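Local coordinates for protein serpin (Taeniopygia guttata, PDB 5HGC) that probably inhibits serine proteases, as serpins generally do, and here carries cortisol and a diamino sugar in two separate pockets, at residues L49-R54 with D117-L122; R113-D118 with Y123-F128. All blocks are in the same frame, centred on the assembly; numbering follows the deposited sequence.

Interaction 1: L49-R54 with D117-L122; sequences LALGAR and DDAKAL. With BDG (2,6-diamino-2,6-dideoxy-alpha-D-glucopyranose), chain F.
Leu51 does nearly all the reaching here, pushing one methyl group against the flank of helix 113-123. Its CG stands anti to the carbonyl carbon (chi1 -86°), and CD1 then continues straight out, anti to CA, to land on the backbone between Asp118 and Ala119: CD1 lies 3.7 Å from Ala119 CA and equally near Asp118 C. The small Ala119 side chain leaves its CB at 4.1 Å from Leu51 CD1, consistent with this close approach to the backbone. One turn further on, Leu122 points CD1 at the fork of Leu51, 3.8 Å from Leu51 CD1 and the same from Leu51 CD2, the two leucines running obliquely past each other. Leu51 was modelled in two conformers, and these contacts belong to one of them. No hydrogen bond crosses between the two segments. The carboxylate of Asp118 turns instead to the bound sugar, where its OD2 accepts a hydrogen bond of 2.7 Å from BDG N2. Behind Leu51, Arg54 curls back, and its NH1 donates to Leu51 O at 3.1 Å and, along a straighter path (166°), to Ala53 O at 2.9 Å, approaching that carbonyl from above its plane; two bonds thus hold one nitrogen. His78 of helix 74-89 touches both leucines. This is apolar helix-helix packing in the helical part of the serpin fold, and Leu51 and Asp118 contribute to the diamino-sugar pocket with Glu74, Lys75 and His78.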
loop_
_atom_site.group_PDB
_atom_site.type_symbol
_atom_site.label_atom_id
_atom_site.label_comp_id
_atom_site.label_asym_id
_atom_site.label_seq_id
_atom_site.Cartn_x
_atom_site.Cartn_y
_atom_site.Cartn_z
ATOM N N LEU A 49 7.798 -14.938 2.207
ATOM C CA LEU A 49 8.760 -15.753 1.457
ATOM C C LEU A 49 10.024 -16.022 2.222
ATOM O O LEU A 49 10.585 -17.134 2.167
ATOM C CB LEU A 49 9.156 -15.147 0.126
ATOM C CG LEU A 49 8.159 -15.294 -1.011
ATOM C CD1 LEU A 49 8.875 -14.798 -2.251
ATOM C CD2 LEU A 49 7.707 -16.734 -1.223
ATOM N N ALA A 50 10.493 -15.018 2.951
ATOM C CA ALA A 50 11.703 -15.213 3.745
ATOM C C ALA A 50 11.583 -16.417 4.705
ATOM O O ALA A 50 12.598 -17.054 5.009
ATOM C CB ALA A 50 12.069 -13.956 4.498
ATOM N N LEU A 51 10.372 -16.720 5.172
ATOM C CA LEU A 51 10.177 -17.888 6.042
ATOM C C LEU A 51 10.767 -19.103 5.397
ATOM O O LEU A 51 11.442 -19.889 6.063
ATOM C CB LEU A 51 8.704 -18.202 6.318
ATOM C CG LEU A 51 8.094 -17.442 7.465
ATOM C CD1 LEU A 51 6.632 -17.865 7.633
ATOM C CD2 LEU A 51 8.921 -17.738 8.704
ATOM N N GLY A 52 10.505 -19.234 4.093
ATOM C CA GLY A 52 10.996 -20.356 3.346
ATOM C C GLY A 52 12.350 -20.232 2.669
ATOM O O GLY A 52 12.772 -21.196 2.025
ATOM N N ALA A 53 13.012 -19.074 2.770
ATOM C CA ALA A 53 14.238 -18.841 2.022
ATOM C C ALA A 53 15.404 -19.179 2.909
ATOM O O ALA A 53 15.265 -19.245 4.141
ATOM C CB ALA A 53 14.320 -17.417 1.493
ATOM N N ARG A 54 16.545 -19.461 2.276
ATOM C CA ARG A 54 17.773 -19.781 2.989
ATOM C C ARG A 54 18.919 -18.931 2.438
ATOM O O ARG A 54 18.839 -18.432 1.293
ATOM C CB ARG A 54 18.070 -21.300 2.937
ATOM C CG ARG A 54 17.068 -22.210 3.683
ATOM C CD ARG A 54 16.891 -22.028 5.218
ATOM N NE ARG A 54 15.836 -22.926 5.774
ATOM C CZ ARG A 54 14.499 -22.679 5.847
ATOM N NH1 ARG A 54 13.954 -21.520 5.417
ATOM N NH2 ARG A 54 13.678 -23.606 6.383
ATOM N N ASP A 117 2.545 -24.397 7.490
ATOM C CA ASP A 117 2.032 -24.154 8.848
ATOM C C ASP A 117 2.611 -22.808 9.330
ATOM O O ASP A 117 1.889 -21.967 9.767
ATOM C CB ASP A 117 2.415 -25.296 9.796
ATOM C CG ASP A 117 1.466 -26.537 9.710
ATOM O OD1 ASP A 117 0.391 -26.505 9.036
ATOM O OD2 ASP A 117 1.785 -27.578 10.376
ATOM N N ASP A 118 3.916 -22.613 9.207
ATOM C CA ASP A 118 4.579 -21.404 9.622
ATOM C C ASP A 118 3.993 -20.194 8.926
ATOM O O ASP A 118 3.674 -19.178 9.572
ATOM C CB ASP A 118 6.041 -21.554 9.280
ATOM C CG ASP A 118 6.779 -22.519 10.253
ATOM O OD1 ASP A 118 6.119 -23.017 11.219
ATOM O OD2 ASP A 118 8.007 -22.750 10.078
ATOM N N ALA A 119 3.772 -20.325 7.612
ATOM C CA ALA A 119 3.305 -19.210 6.846
ATOM C C ALA A 119 1.815 -18.986 7.103
ATOM O O ALA A 119 1.357 -17.846 6.974
ATOM C CB ALA A 119 3.626 -19.378 5.353
ATOM N N LYS A 120 1.055 -20.021 7.468
ATOM C CA LYS A 120 -0.320 -19.780 7.818
ATOM C C LYS A 120 -0.386 -19.075 9.192
ATOM O O LYS A 120 -1.121 -18.085 9.372
ATOM C CB LYS A 120 -1.134 -21.061 7.847
ATOM C CG LYS A 120 -2.559 -20.841 8.368
ATOM C CD LYS A 120 -3.516 -21.865 7.819
ATOM C CE LYS A 120 -4.322 -21.290 6.648
ATOM N NZ LYS A 120 -5.514 -20.495 7.090
ATOM N N ALA A 121 0.372 -19.578 10.150
ATOM C CA ALA A 121 0.289 -19.065 11.519
ATOM C C ALA A 121 0.755 -17.633 11.531
ATOM O O ALA A 121 0.063 -16.785 12.090
ATOM C CB ALA A 121 1.121 -19.911 12.503
ATOM N N LEU A 122 1.890 -17.352 10.885
ATOM C CA LEU A 122 2.457 -16.009 10.935
ATOM C C LEU A 122 1.787 -14.998 10.012
ATOM O O LEU A 122 1.615 -13.839 10.374
ATOM C CB LEU A 122 3.957 -16.026 10.690
ATOM C CG LEU A 122 4.819 -16.635 11.790
ATOM C CD1 LEU A 122 6.247 -16.867 11.251
ATOM C CD2 LEU A 122 4.833 -15.714 13.003
HETATM C C5 BDG F . 11.660 -17.791 12.894
HETATM O O5 BDG F . 12.018 -18.135 11.518
HETATM C C1 BDG F . 11.964 -19.548 11.102
HETATM O O1 BDG F . 12.170 -19.686 9.666
HETATM C C2 BDG F . 10.728 -20.337 11.683
HETATM N N2 BDG F . 10.171 -21.302 10.742
HETATM C C3 BDG F . 9.656 -19.424 12.377
HETATM O O3 BDG F . 8.521 -20.162 12.934
HETATM C C4 BDG F . 10.366 -18.481 13.409
HETATM O O4 BDG F . 9.529 -17.466 13.970
HETATM C C6 BDG F . 12.792 -18.072 13.911
HETATM N N6 BDG F . 14.116 -17.737 13.406
#

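Interaction 2: R113-D118 with Y123-F128; sequences RKFLDD and YQLEAF. With BDG (2,6-diamino-2,6-dideoxy-alpha-D-glucopyranose), chain F.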
loop_
_atom_site.group_PDB
_atom_site.type_symbol
_atom_site.label_atom_id
_atom_site.label_comp_id
_atom_site.label_asym_id
_atom_site.label_seq_id
_atom_site.Cartn_x
_atom_site.Cartn_y
_atom_site.Cartn_z
ATOM N N ARG A 113 5.016 -29.239 4.780
ATOM C CA ARG A 113 4.096 -28.910 5.819
ATOM C C ARG A 113 4.616 -27.790 6.727
ATOM O O ARG A 113 3.820 -26.930 7.173
ATOM C CB ARG A 113 3.806 -30.147 6.667
ATOM C CG ARG A 113 2.950 -29.882 7.918
ATOM C CD ARG A 113 1.542 -29.397 7.549
ATOM N NE ARG A 113 0.782 -30.450 6.885
ATOM C CZ ARG A 113 -0.346 -30.278 6.170
ATOM N NH1 ARG A 113 -0.878 -29.069 6.010
ATOM N NH2 ARG A 113 -0.936 -31.353 5.594
ATOM N N LYS A 114 5.940 -27.786 6.973
ATOM C CA LYS A 114 6.546 -26.849 7.904
ATOM C C LYS A 114 6.310 -25.441 7.340
ATOM O O LYS A 114 5.858 -24.558 8.056
ATOM C CB LYS A 114 8.025 -27.166 8.023
ATOM C CG LYS A 114 8.947 -26.035 8.453
ATOM C CD LYS A 114 10.375 -26.492 8.195
ATOM C CE LYS A 114 11.419 -25.582 8.852
ATOM N NZ LYS A 114 11.308 -25.593 10.355
ATOM N N PHE A 115 6.547 -25.257 6.035
ATOM C CA PHE A 115 6.344 -23.941 5.445
ATOM C C PHE A 115 4.850 -23.545 5.425
ATOM O O PHE A 115 4.479 -22.404 5.769
ATOM C CB PHE A 115 6.918 -23.849 4.039
ATOM C CG PHE A 115 6.653 -22.532 3.397
ATOM C CD1 PHE A 115 7.357 -21.432 3.774
ATOM C CD2 PHE A 115 5.645 -22.382 2.478
ATOM C CE1 PHE A 115 7.091 -20.196 3.225
ATOM C CE2 PHE A 115 5.374 -21.137 1.914
ATOM C CZ PHE A 115 6.122 -20.036 2.267
ATOM N N LEU A 116 3.996 -24.472 5.017
ATOM C CA LEU A 116 2.576 -24.158 5.013
ATOM C C LEU A 116 2.045 -23.768 6.404
ATOM O O LEU A 116 1.214 -22.891 6.472
ATOM C CB LEU A 116 1.758 -25.292 4.460
ATOM C CG LEU A 116 2.130 -25.637 3.019
ATOM C CD1 LEU A 116 1.433 -26.933 2.621
ATOM C CD2 LEU A 116 1.728 -24.536 2.069
ATOM N N ASP A 117 2.545 -24.397 7.490
ATOM C CA ASP A 117 2.032 -24.154 8.848
ATOM C C ASP A 117 2.611 -22.808 9.330
ATOM O O ASP A 117 1.889 -21.967 9.767
ATOM C CB ASP A 117 2.415 -25.296 9.796
ATOM C CG ASP A 117 1.466 -26.537 9.710
ATOM O OD1 ASP A 117 0.391 -26.505 9.036
ATOM O OD2 ASP A 117 1.785 -27.578 10.376
ATOM N N ASP A 118 3.916 -22.613 9.207
ATOM C CA ASP A 118 4.579 -21.404 9.622
ATOM C C ASP A 118 3.993 -20.194 8.926
ATOM O O ASP A 118 3.674 -19.178 9.572
ATOM C CB ASP A 118 6.041 -21.554 9.280
ATOM C CG ASP A 118 6.779 -22.519 10.253
ATOM O OD1 ASP A 118 6.119 -23.017 11.219
ATOM O OD2 ASP A 118 8.007 -22.750 10.078
ATOM N N TYR A 123 1.404 -15.444 8.823
ATOM C CA TYR A 123 1.153 -14.537 7.725
ATOM C C TYR A 123 -0.186 -14.823 7.145
ATOM O O TYR A 123 -0.526 -14.269 6.113
ATOM C CB TYR A 123 2.227 -14.653 6.646
ATOM C CG TYR A 123 3.558 -14.045 7.048
ATOM C CD1 TYR A 123 3.744 -12.648 7.032
ATOM C CD2 TYR A 123 4.623 -14.839 7.465
ATOM C CE1 TYR A 123 4.948 -12.069 7.449
ATOM C CE2 TYR A 123 5.832 -14.282 7.852
ATOM C CZ TYR A 123 5.990 -12.893 7.870
ATOM O OH TYR A 123 7.188 -12.318 8.246
ATOM N N GLN A 124 -0.967 -15.703 7.774
ATOM C CA GLN A 124 -2.270 -16.106 7.187
ATOM C C GLN A 124 -2.184 -16.525 5.683
ATOM O O GLN A 124 -3.108 -16.266 4.929
ATOM C CB GLN A 124 -3.353 -15.021 7.361
ATOM C CG GLN A 124 -3.379 -14.167 8.658
ATOM C CD GLN A 124 -4.349 -12.928 8.560
ATOM O OE1 GLN A 124 -4.585 -12.352 7.459
ATOM N NE2 GLN A 124 -4.902 -12.512 9.715
ATOM N N LEU A 125 -1.083 -17.128 5.243
ATOM C CA LEU A 125 -0.947 -17.584 3.859
ATOM C C LEU A 125 -1.966 -18.656 3.464
ATOM O O LEU A 125 -2.190 -19.683 4.188
ATOM C CB LEU A 125 0.456 -18.135 3.591
ATOM C CG LEU A 125 0.596 -18.884 2.241
ATOM C CD1 LEU A 125 0.538 -17.902 1.086
ATOM C CD2 LEU A 125 1.878 -19.719 2.140
ATOM N N GLU A 126 -2.568 -18.417 2.297
ATOM C CA GLU A 126 -3.275 -19.498 1.578
ATOM C C GLU A 126 -2.413 -19.890 0.414
ATOM O O GLU A 126 -2.032 -19.001 -0.363
ATOM C CB GLU A 126 -4.644 -19.063 1.046
ATOM C CG GLU A 126 -5.560 -18.686 2.188
ATOM C CD GLU A 126 -6.990 -18.373 1.794
ATOM O OE1 GLU A 126 -7.281 -17.988 0.640
ATOM O OE2 GLU A 126 -7.861 -18.532 2.664
ATOM N N ALA A 127 -2.118 -21.191 0.287
ATOM C CA ALA A 127 -1.292 -21.711 -0.819
ATOM C C ALA A 127 -2.105 -22.682 -1.668
ATOM O O ALA A 127 -2.896 -23.469 -1.126
ATOM C CB ALA A 127 -0.089 -22.428 -0.239
ATOM N N PHE A 128 -1.923 -22.624 -2.986
ATOM C CA PHE A 128 -2.735 -23.429 -3.965
ATOM C C PHE A 128 -1.822 -24.151 -4.948
ATOM O O PHE A 128 -0.883 -23.547 -5.495
ATOM C CB PHE A 128 -3.699 -22.567 -4.769
ATOM C CG PHE A 128 -4.694 -21.834 -3.916
ATOM C CD1 PHE A 128 -4.358 -20.604 -3.295
ATOM C CD2 PHE A 128 -5.968 -22.365 -3.699
ATOM C CE1 PHE A 128 -5.263 -19.947 -2.475
ATOM C CE2 PHE A 128 -6.897 -21.693 -2.874
ATOM C CZ PHE A 128 -6.546 -20.484 -2.258
HETATM C C5 BDG F . 11.660 -17.791 12.894
HETATM O O5 BDG F . 12.018 -18.135 11.518
HETATM C C1 BDG F . 11.964 -19.548 11.102
HETATM O O1 BDG F . 12.170 -19.686 9.666
HETATM C C2 BDG F . 10.728 -20.337 11.683
HETATM N N2 BDG F . 10.171 -21.302 10.742
HETATM C C3 BDG F . 9.656 -19.424 12.377
HETATM O O3 BDG F . 8.521 -20.162 12.934
HETATM C C4 BDG F . 10.366 -18.481 13.409
HETATM O O4 BDG F . 9.529 -17.466 13.970
HETATM C C6 BDG F . 12.792 -18.072 13.911
HETATM N N6 BDG F . 14.116 -17.737 13.406
HETATM O O HOH W 1 -0.666 -22.273 4.420
#
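A beta-alpha-beta crossover of the serpin fold holds this contact: strand 100-106, helix 113-123 and strand 126-130, the two strands pairing in parallel while the helix packs over them. Two apolar pairs fasten the start of the helix to the chain that returns from its end. Leu116 CD2 meets the methyl of Ala127, at 3.6 Å from CB. In the second pair, both residues buried, Leu125 CD2 comes obliquely to the ring of Phe115, 3.8 Å from CE2, and the two side chains cross at about a right angle. Phe115 gets there because CG lies anti to its backbone N (chi1 177°), which swings the ring end nearer to the strand than its CB would suggest. A water donates to Leu116 O at 2.9 Å and to Leu125 O at 3.0 Å, linking two segments that share no direct hydrogen bond. Gln124, with positive phi, breaks the helix and sends the chain back. Asp118 lies on the same helix, but its carboxylate leads away from the strand, towards the sugar. With an alanine in its place the sugar's N2 amine is likely to lose its carboxylate acceptor, leaving that end of the ligand freer to shift. Close by, Lys114 NZ makes a salt bridge to a sulfate ion, probably from the crystallisation liquor. Ile103 of strand 100-106 lies against Phe115, Leu125 and Ala127 together, while Met48 of helix 39-52 also touches Phe115. Tyr123 packs among helices 39-52 and 74-89, its OH hydrogen-bonded to His78 ND1.

How the interactions relate
Interactions 1 and 2 use overlapping parts of helix 113-123, meeting at Asp117 and Asp118; their centres are 7 Å apart. Interaction 1 sets the helix against helix 39-52, interaction 2 against the strand that follows it, so the helix is sandwiched between the two. They also touch directly: Leu51 CD1 packs 3.6 Å from Tyr123 CD2, Gly52 N lies 3.7 Å from Phe115 CE1, and Ala119 O is 3.1 Å from Leu125 N, a probable hydrogen bond where the helix gives way to the turn. Asp118, common to both, gives the sugar its OD2 acceptor, while Leu51 belongs to the same pocket from interaction 1 alone.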